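PDB 6WT6: metazoan TIR-STING fusion from Crassostrea gigas, which joins a TIR domain to a STING ligand-binding domain in a single chain, and probably belongs to the STING family of signalling receptors. Local coordinates for residues 216-230 with 275-287. Numbering follows the deposited sequence.
Sequences LFLFFPQSCRCRDSI and FAGEYIGVIHTMF
Strands 216-221 and 275-279 run parallel, their axes 29° apart, with Phe217 level with Gly277 and Phe219 level with Tyr279. Four backbone bonds lace them together: Phe217 N to Ala276 O, Glu278 N to Phe217 O, Phe219 N to Glu278 O and Ile280 N to Phe219 O. Beyond the strands the chains stay together: a type I turn from Pro221 to Cys224 leads into a loop that folds back across residues 279-287. Here Cys226 N gives a nearly straight 3.0 Å bond to His284 ND1, close to the imidazole plane, which helps to set the ring's rotation.

Tyr279 is held on several sides. Cys226 CA sits over the centre of one ring face, 4.2 Å from the centroid; Pro221 CD lies at the edge, and Ile230 CD1 reaches Tyr279 OH at 3.5 Å. With SG anti to its carbonyl carbon (chi1 -59°), Cys226 also packs its sulfur 3.7 Å from Ile283 CG1. Ile283 meets Phe220 with both branches: CG2 lies over one ring face, toward the rim, while CD1, at the end of the CG1 branch, comes 3.7 Å from Phe220 CD1. At the far end Arg225 CG presses onto the centre of the Phe287 ring. Arg225 N bonds to Ser223 OG, closing an ST turn, and Arg225 NE adds a second bond to the same oxygen, which is also hydrogen-bonded to Asp334 OD2. On the strands, the side chains of Phe219 and Phe275 cross at about a right angle, Phe219 CZ meeting Phe275 CE2 at 3.9 Å.

In the mixed sheet of the STING domain, strand 327-332 flanks 212-221 and strand 260-266 flanks 272-279. Tyr183 of helix 176-204 packs on Leu218 and Ile280, and Tyr187 of that helix hydrogen-bonds Glu278 OE2.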
ATOM      1  N   LEU A 216     -18.172 -13.827   8.778  1.00 31.57           N
ATOM      2  CA  LEU A 216     -18.033 -13.725   7.333  1.00 26.26           C
ATOM      3  C   LEU A 216     -16.714 -14.375   6.934  1.00 29.27           C
ATOM      4  O   LEU A 216     -15.645 -13.944   7.378  1.00 30.50           O
ATOM      5  CB  LEU A 216     -18.068 -12.261   6.893  1.00 26.38           C
ATOM      6  CG  LEU A 216     -17.819 -11.994   5.407  1.00 23.88           C
ATOM      7  CD1 LEU A 216     -18.914 -12.628   4.560  1.00 19.37           C
ATOM      8  CD2 LEU A 216     -17.714 -10.500   5.136  1.00 20.99           C
ATOM      9  N   PHE A 217     -16.788 -15.418   6.113  1.00 29.47           N
ATOM     10  CA  PHE A 217     -15.598 -16.144   5.690  1.00 27.49           C
ATOM     11  C   PHE A 217     -15.019 -15.480   4.447  1.00 21.96           C
ATOM     12  O   PHE A 217     -15.707 -15.345   3.430  1.00 21.65           O
ATOM     13  CB  PHE A 217     -15.925 -17.616   5.443  1.00 29.29           C
ATOM     14  CG  PHE A 217     -16.168 -18.392   6.705  1.00 32.51           C
ATOM     15  CD1 PHE A 217     -15.181 -19.207   7.234  1.00 32.02           C
ATOM     16  CD2 PHE A 217     -17.371 -18.278   7.383  1.00 34.82           C
ATOM     17  CE1 PHE A 217     -15.394 -19.909   8.403  1.00 32.84           C
ATOM     18  CE2 PHE A 217     -17.592 -18.978   8.557  1.00 35.15           C
ATOM     19  CZ  PHE A 217     -16.602 -19.796   9.065  1.00 35.89           C
ATOM     20  N   LEU A 218     -13.766 -15.049   4.542  1.00 20.20           N
ATOM     21  CA  LEU A 218     -13.080 -14.328   3.478  1.00 19.95           C
ATOM     22  C   LEU A 218     -12.043 -15.256   2.862  1.00 23.44           C
ATOM     23  O   LEU A 218     -11.141 -15.736   3.558  1.00 26.00           O
ATOM     24  CB  LEU A 218     -12.420 -13.060   4.017  1.00 19.54           C
ATOM     25  CG  LEU A 218     -13.336 -12.040   4.693  1.00 17.57           C
ATOM     26  CD1 LEU A 218     -12.502 -11.020   5.440  1.00 15.13           C
ATOM     27  CD2 LEU A 218     -14.240 -11.363   3.662  1.00 19.89           C
ATOM     28  N   PHE A 219     -12.172 -15.508   1.564  1.00 24.20           N
ATOM     29  CA  PHE A 219     -11.393 -16.543   0.900  1.00 23.10           C
ATOM     30  C   PHE A 219     -10.152 -15.943   0.257  1.00 22.90           C
ATOM     31  O   PHE A 219     -10.233 -14.938  -0.458  1.00 21.12           O
ATOM     32  CB  PHE A 219     -12.251 -17.286  -0.124  1.00 27.79           C
ATOM     33  CG  PHE A 219     -13.300 -18.151   0.509  1.00 31.06           C
ATOM     34  CD1 PHE A 219     -13.015 -19.460   0.865  1.00 32.28           C
ATOM     35  CD2 PHE A 219     -14.557 -17.643   0.794  1.00 31.61           C
ATOM     36  CE1 PHE A 219     -13.975 -20.252   1.468  1.00 34.87           C
ATOM     37  CE2 PHE A 219     -15.520 -18.434   1.396  1.00 31.83           C
ATOM     38  CZ  PHE A 219     -15.229 -19.737   1.735  1.00 31.22           C
ATOM     39  N   PHE A 220      -9.009 -16.577   0.515  1.00 24.16           N
ATOM     40  CA  PHE A 220      -7.690 -16.067   0.146  1.00 22.80           C
ATOM     41  C   PHE A 220      -6.951 -17.197  -0.562  1.00 21.49           C
ATOM     42  O   PHE A 220      -6.131 -17.897   0.049  1.00 19.84           O
ATOM     43  CB  PHE A 220      -6.942 -15.580   1.393  1.00 21.63           C
ATOM     44  CG  PHE A 220      -5.746 -14.703   1.113  1.00 21.17           C
ATOM     45  CD1 PHE A 220      -4.914 -14.934   0.024  1.00 25.85           C
ATOM     46  CD2 PHE A 220      -5.444 -13.651   1.965  1.00 16.49           C
ATOM     47  CE1 PHE A 220      -3.815 -14.124  -0.213  1.00 23.76           C
ATOM     48  CE2 PHE A 220      -4.348 -12.842   1.736  1.00 18.30           C
ATOM     49  CZ  PHE A 220      -3.533 -13.076   0.643  1.00 20.10           C
ATOM     50  N   PRO A 221      -7.228 -17.412  -1.848  1.00 17.88           N
ATOM     51  CA  PRO A 221      -6.460 -18.407  -2.607  1.00 21.22           C
ATOM     52  C   PRO A 221      -5.010 -17.973  -2.756  1.00 23.32           C
ATOM     53  O   PRO A 221      -4.718 -16.799  -2.993  1.00 21.64           O
ATOM     54  CB  PRO A 221      -7.175 -18.447  -3.962  1.00 13.66           C
ATOM     55  CG  PRO A 221      -7.818 -17.098  -4.079  1.00 13.59           C
ATOM     56  CD  PRO A 221      -8.237 -16.736  -2.681  1.00 16.65           C
ATOM     57  N   GLN A 222      -4.095 -18.941  -2.626  1.00 24.50           N
ATOM     58  CA  GLN A 222      -2.671 -18.614  -2.647  1.00 24.80           C
ATOM     59  C   GLN A 222      -2.248 -17.995  -3.973  1.00 23.54           C
ATOM     60  O   GLN A 222      -1.333 -17.166  -4.006  1.00 28.04           O
ATOM     61  CB  GLN A 222      -1.834 -19.861  -2.363  1.00 28.29           C
ATOM     62  CG  GLN A 222      -0.336 -19.596  -2.338  1.00 30.38           C
ATOM     63  CD  GLN A 222       0.471 -20.825  -1.982  1.00 33.98           C
ATOM     64  OE1 GLN A 222      -0.083 -21.896  -1.743  1.00 37.74           O
ATOM     65  NE2 GLN A 222       1.789 -20.678  -1.944  1.00 33.93           N
ATOM     66  N   SER A 223      -2.882 -18.387  -5.077  1.00 23.36           N
ATOM     67  CA  SER A 223      -2.526 -17.786  -6.356  1.00 21.88           C
ATOM     68  C   SER A 223      -3.030 -16.358  -6.483  1.00 20.19           C
ATOM     69  O   SER A 223      -2.642 -15.671  -7.436  1.00 23.53           O
ATOM     70  CB  SER A 223      -3.078 -18.616  -7.512  1.00 18.42           C
ATOM     71  OG  SER A 223      -4.466 -18.378  -7.670  1.00 23.93           O
ATOM     72  N   CYS A 224      -3.887 -15.915  -5.558  1.00 16.92           N
ATOM     73  CA  CYS A 224      -4.555 -14.616  -5.546  1.00 18.67           C
ATOM     74  C   CYS A 224      -5.560 -14.458  -6.681  1.00 20.87           C
ATOM     75  O   CYS A 224      -6.096 -13.359  -6.870  1.00 27.06           O
ATOM     76  CB  CYS A 224      -3.548 -13.460  -5.572  1.00 15.51           C
ATOM     77  SG  CYS A 224      -2.364 -13.541  -4.208  1.00 22.41           S
ATOM     78  N   ARG A 225      -5.827 -15.519  -7.444  1.00 17.42           N
ATOM     79  CA  ARG A 225      -6.864 -15.477  -8.466  1.00 24.67           C
ATOM     80  C   ARG A 225      -8.230 -15.534  -7.805  1.00 26.80           C
ATOM     81  O   ARG A 225      -8.567 -16.517  -7.138  1.00 22.21           O
ATOM     82  CB  ARG A 225      -6.709 -16.639  -9.442  1.00 34.68           C
ATOM     83  CG  ARG A 225      -5.617 -16.468 -10.461  1.00 42.71           C
ATOM     84  CD  ARG A 225      -5.504 -17.691 -11.360  1.00 43.92           C
ATOM     85  NE  ARG A 225      -5.243 -18.909 -10.599  1.00 45.93           N
ATOM     86  CZ  ARG A 225      -5.265 -20.133 -11.120  1.00 52.41           C
ATOM     87  NH1 ARG A 225      -5.533 -20.300 -12.408  1.00 48.37           N
ATOM     88  NH2 ARG A 225      -5.020 -21.188 -10.353  1.00 56.86           N
ATOM     89  N   CYS A 226      -9.020 -14.486  -7.989  1.00 29.51           N
ATOM     90  CA  CYS A 226     -10.387 -14.457  -7.499  1.00 30.02           C
ATOM     91  C   CYS A 226     -11.341 -14.806  -8.631  1.00 31.30           C
ATOM     92  O   CYS A 226     -11.185 -14.333  -9.761  1.00 33.53           O
ATOM     93  CB  CYS A 226     -10.735 -13.086  -6.916  1.00 30.63           C
ATOM     94  SG  CYS A 226      -9.661 -12.582  -5.548  1.00 31.63           S
ATOM     95  N   ARG A 227     -12.319 -15.645  -8.322  1.00 29.55           N
ATOM     96  CA  ARG A 227     -13.368 -16.019  -9.253  1.00 29.10           C
ATOM     97  C   ARG A 227     -14.618 -15.189  -8.975  1.00 32.95           C
ATOM     98  O   ARG A 227     -14.727 -14.514  -7.950  1.00 33.25           O
ATOM     99  CB  ARG A 227     -13.650 -17.522  -9.144  1.00 25.69           C
ATOM    100  CG  ARG A 227     -12.370 -18.361  -9.210  1.00 25.78           C
ATOM    101  CD  ARG A 227     -12.627 -19.850  -9.222  1.00 33.54           C
ATOM    102  NE  ARG A 227     -13.097 -20.297 -10.527  1.00 42.99           N
ATOM    103  CZ  ARG A 227     -13.208 -21.571 -10.885  1.00 44.64           C
ATOM    104  NH1 ARG A 227     -12.879 -22.534 -10.034  1.00 45.23           N
ATOM    105  NH2 ARG A 227     -13.650 -21.880 -12.095  1.00 49.15           N
ATOM    106  N   ASP A 228     -15.560 -15.221  -9.923  1.00 37.33           N
ATOM    107  CA  ASP A 228     -16.770 -14.416  -9.772  1.00 39.77           C
ATOM    108  C   ASP A 228     -17.573 -14.840  -8.552  1.00 40.18           C
ATOM    109  O   ASP A 228     -18.222 -14.004  -7.912  1.00 43.76           O
ATOM    110  CB  ASP A 228     -17.634 -14.507 -11.031  1.00 45.80           C
ATOM    111  CG  ASP A 228     -17.145 -13.600 -12.146  1.00 55.55           C
ATOM    112  OD1 ASP A 228     -16.645 -12.490 -11.850  1.00 57.67           O
ATOM    113  OD2 ASP A 228     -17.266 -13.999 -13.322  1.00 61.13           O
ATOM    114  N   SER A 229     -17.537 -16.126  -8.213  1.00 37.45           N
ATOM    115  CA  SER A 229     -18.236 -16.648  -7.049  1.00 34.36           C
ATOM    116  C   SER A 229     -17.425 -17.803  -6.486  1.00 34.37           C
ATOM    117  O   SER A 229     -16.836 -18.576  -7.246  1.00 30.46           O
ATOM    118  CB  SER A 229     -19.650 -17.114  -7.417  1.00 35.35           C
ATOM    119  OG  SER A 229     -20.249 -17.823  -6.351  1.00 39.69           O
ATOM    120  N   ILE A 230     -17.385 -17.913  -5.155  1.00 34.38           N
ATOM    121  CA  ILE A 230     -16.688 -19.039  -4.539  1.00 34.99           C
ATOM    122  C   ILE A 230     -17.357 -20.350  -4.920  1.00 40.85           C
ATOM    123  O   ILE A 230     -16.710 -21.405  -4.936  1.00 40.85           O
ATOM    124  CB  ILE A 230     -16.619 -18.861  -3.010  1.00 36.72           C
ATOM    125  CG1 ILE A 230     -15.711 -19.917  -2.380  1.00 36.51           C
ATOM    126  CG2 ILE A 230     -18.006 -18.931  -2.398  1.00 41.35           C
ATOM    127  CD1 ILE A 230     -14.246 -19.764  -2.748  1.00 33.04           C
ATOM    128  N   PHE A 275     -22.976 -20.571   5.228  1.00 29.72           N
ATOM    129  CA  PHE A 275     -21.977 -19.565   5.546  1.00 29.07           C
ATOM    130  C   PHE A 275     -22.143 -18.371   4.620  1.00 31.29           C
ATOM    131  O   PHE A 275     -22.520 -18.518   3.453  1.00 30.76           O
ATOM    132  CB  PHE A 275     -20.555 -20.134   5.429  1.00 30.74           C
ATOM    133  CG  PHE A 275     -20.182 -20.585   4.037  1.00 33.07           C
ATOM    134  CD1 PHE A 275     -20.575 -21.829   3.558  1.00 30.31           C
ATOM    135  CD2 PHE A 275     -19.418 -19.771   3.215  1.00 33.02           C
ATOM    136  CE1 PHE A 275     -20.221 -22.244   2.283  1.00 30.99           C
ATOM    137  CE2 PHE A 275     -19.058 -20.183   1.939  1.00 31.13           C
ATOM    138  CZ  PHE A 275     -19.461 -21.421   1.473  1.00 29.42           C
ATOM    139  N   ALA A 276     -21.874 -17.186   5.164  1.00 29.37           N
ATOM    140  CA  ALA A 276     -21.643 -16.016   4.333  1.00 29.90           C
ATOM    141  C   ALA A 276     -20.181 -16.009   3.916  1.00 28.26           C
ATOM    142  O   ALA A 276     -19.289 -16.141   4.758  1.00 26.41           O
ATOM    143  CB  ALA A 276     -21.993 -14.734   5.082  1.00 31.92           C
ATOM    144  N   GLY A 277     -19.930 -15.874   2.626  1.00 23.58           N
ATOM    145  CA  GLY A 277     -18.572 -15.986   2.127  1.00 24.87           C
ATOM    146  C   GLY A 277     -18.358 -15.184   0.863  1.00 25.26           C
ATOM    147  O   GLY A 277     -19.281 -14.967   0.070  1.00 28.27           O
ATOM    148  N   GLU A 278     -17.115 -14.753   0.673  1.00 20.15           N
ATOM    149  CA  GLU A 278     -16.717 -14.045  -0.532  1.00 22.41           C
ATOM    150  C   GLU A 278     -15.198 -14.047  -0.608  1.00 24.89           C
ATOM    151  O   GLU A 278     -14.508 -14.325   0.376  1.00 25.07           O
ATOM    152  CB  GLU A 278     -17.264 -12.616  -0.546  1.00 24.85           C
ATOM    153  CG  GLU A 278     -16.740 -11.751   0.593  1.00 25.89           C
ATOM    154  CD  GLU A 278     -17.534 -10.468   0.766  1.00 30.53           C
ATOM    155  OE1 GLU A 278     -18.765 -10.505   0.565  1.00 30.91           O
ATOM    156  OE2 GLU A 278     -16.927  -9.425   1.096  1.00 29.75           O
ATOM    157  N   TYR A 279     -14.687 -13.747  -1.797  1.00 26.83           N
ATOM    158  CA  TYR A 279     -13.257 -13.552  -1.960  1.00 23.99           C
ATOM    159  C   TYR A 279     -12.836 -12.209  -1.374  1.00 26.48           C
ATOM    160  O   TYR A 279     -13.619 -11.258  -1.322  1.00 24.86           O
ATOM    161  CB  TYR A 279     -12.867 -13.608  -3.440  1.00 23.34           C
ATOM    162  CG  TYR A 279     -12.892 -14.988  -4.069  1.00 21.92           C
ATOM    163  CD1 TYR A 279     -11.834 -15.869  -3.899  1.00 17.72           C
ATOM    164  CD2 TYR A 279     -13.962 -15.395  -4.856  1.00 23.32           C
ATOM    165  CE1 TYR A 279     -11.846 -17.120  -4.477  1.00 24.77           C
ATOM    166  CE2 TYR A 279     -13.986 -16.647  -5.437  1.00 28.61           C
ATOM    167  CZ  TYR A 279     -12.924 -17.506  -5.248  1.00 27.31           C
ATOM    168  OH  TYR A 279     -12.939 -18.751  -5.829  1.00 25.87           O
ATOM    169  N   ILE A 280     -11.588 -12.143  -0.918  1.00 32.32           N
ATOM    170  CA  ILE A 280     -10.927 -10.869  -0.641  1.00 32.05           C
ATOM    171  C   ILE A 280     -10.522 -10.300  -1.998  1.00 34.66           C
ATOM    172  O   ILE A 280      -9.498 -10.688  -2.565  1.00 31.16           O
ATOM    173  CB  ILE A 280      -9.720 -11.036   0.286  1.00 30.11           C
ATOM    174  CG1 ILE A 280     -10.128 -11.755   1.571  1.00 23.16           C
ATOM    175  CG2 ILE A 280      -9.103  -9.680   0.600  1.00 30.38           C
ATOM    176  CD1 ILE A 280      -9.001 -11.902   2.571  1.00 17.18           C
ATOM    177  N   GLY A 281     -11.335  -9.382  -2.532  1.00 32.51           N
ATOM    178  CA  GLY A 281     -11.174  -8.971  -3.918  1.00 26.68           C
ATOM    179  C   GLY A 281      -9.870  -8.253  -4.205  1.00 29.67           C
ATOM    180  O   GLY A 281      -9.378  -8.287  -5.337  1.00 31.12           O
ATOM    181  N   VAL A 282      -9.288  -7.605  -3.192  1.00 25.27           N
ATOM    182  CA  VAL A 282      -8.099  -6.791  -3.423  1.00 23.66           C
ATOM    183  C   VAL A 282      -6.896  -7.649  -3.816  1.00 26.00           C
ATOM    184  O   VAL A 282      -6.004  -7.179  -4.535  1.00 27.86           O
ATOM    185  CB  VAL A 282      -7.804  -5.926  -2.181  1.00 28.02           C
ATOM    186  CG1 VAL A 282      -7.330  -6.785  -1.015  1.00 27.59           C
ATOM    187  CG2 VAL A 282      -6.782  -4.842  -2.510  1.00 32.47           C
ATOM    188  N   ILE A 283      -6.847  -8.913  -3.384  1.00 25.98           N
ATOM    189  CA  ILE A 283      -5.674  -9.732  -3.685  1.00 24.17           C
ATOM    190  C   ILE A 283      -5.555 -10.033  -5.175  1.00 19.54           C
ATOM    191  O   ILE A 283      -4.454 -10.321  -5.654  1.00 21.95           O
ATOM    192  CB  ILE A 283      -5.678 -11.043  -2.872  1.00 23.19           C
ATOM    193  CG1 ILE A 283      -6.753 -12.001  -3.387  1.00 19.78           C
ATOM    194  CG2 ILE A 283      -5.876 -10.743  -1.392  1.00 27.12           C
ATOM    195  CD1 ILE A 283      -6.916 -13.258  -2.544  1.00 13.50           C
ATOM    196  N   HIS A 284      -6.656  -9.943  -5.927  1.00 21.11           N
ATOM    197  CA  HIS A 284      -6.605 -10.200  -7.363  1.00 23.29           C
ATOM    198  C   HIS A 284      -5.648  -9.251  -8.070  1.00 26.70           C
ATOM    199  O   HIS A 284      -5.127  -9.580  -9.144  1.00 31.10           O
ATOM    200  CB  HIS A 284      -8.004 -10.083  -7.968  1.00 23.43           C
ATOM    201  CG  HIS A 284      -8.121 -10.679  -9.336  1.00 24.13           C
ATOM    202  ND1 HIS A 284      -8.244 -12.036  -9.545  1.00 25.60           N
ATOM    203  CD2 HIS A 284      -8.124 -10.106 -10.563  1.00 26.10           C
ATOM    204  CE1 HIS A 284      -8.324 -12.273 -10.842  1.00 27.44           C
ATOM    205  NE2 HIS A 284      -8.252 -11.119 -11.483  1.00 26.95           N
ATOM    206  N   THR A 285      -5.414  -8.075  -7.485  1.00 25.31           N
ATOM    207  CA  THR A 285      -4.469  -7.119  -8.050  1.00 20.82           C
ATOM    208  C   THR A 285      -3.071  -7.716  -8.145  1.00 18.43           C
ATOM    209  O   THR A 285      -2.365  -7.502  -9.137  1.00 19.09           O
ATOM    210  CB  THR A 285      -4.464  -5.846  -7.200  1.00 21.52           C
ATOM    211  OG1 THR A 285      -5.709  -5.162  -7.374  1.00 20.94           O
ATOM    212  CG2 THR A 285      -3.317  -4.921  -7.592  1.00 23.66           C
ATOM    213  N   MET A 286      -2.658  -8.480  -7.128  1.00 13.68           N
ATOM    214  CA  MET A 286      -1.338  -9.101  -7.163  1.00 17.83           C
ATOM    215  C   MET A 286      -1.245 -10.155  -8.264  1.00 19.43           C
ATOM    216  O   MET A 286      -0.192 -10.308  -8.892  1.00 19.32           O
ATOM    217  CB  MET A 286      -1.004  -9.702  -5.797  1.00 20.42           C
ATOM    218  CG  MET A 286      -0.621  -8.656  -4.751  1.00 23.93           C
ATOM    219  SD  MET A 286      -0.434  -9.314  -3.079  1.00 24.53           S
ATOM    220  CE  MET A 286      -2.139  -9.622  -2.629  1.00 17.10           C
ATOM    221  N   PHE A 287      -2.331 -10.890  -8.517  1.00 17.57           N
ATOM    222  CA  PHE A 287      -2.345 -11.805  -9.653  1.00 20.04           C
ATOM    223  C   PHE A 287      -2.196 -11.051 -10.965  1.00 21.31           C
ATOM    224  O   PHE A 287      -1.438 -11.468 -11.846  1.00 25.78           O
ATOM    225  CB  PHE A 287      -3.631 -12.633  -9.664  1.00 21.60           C
ATOM    226  CG  PHE A 287      -3.867 -13.357 -10.956  1.00 20.01           C
ATOM    227  CD1 PHE A 287      -3.080 -14.438 -11.308  1.00 16.57           C
ATOM    228  CD2 PHE A 287      -4.874 -12.954 -11.823  1.00 22.40           C
ATOM    229  CE1 PHE A 287      -3.289 -15.107 -12.496  1.00 20.80           C
ATOM    230  CE2 PHE A 287      -5.088 -13.624 -13.018  1.00 21.61           C
ATOM    231  CZ  PHE A 287      -4.299 -14.702 -13.352  1.00 21.35           C
TER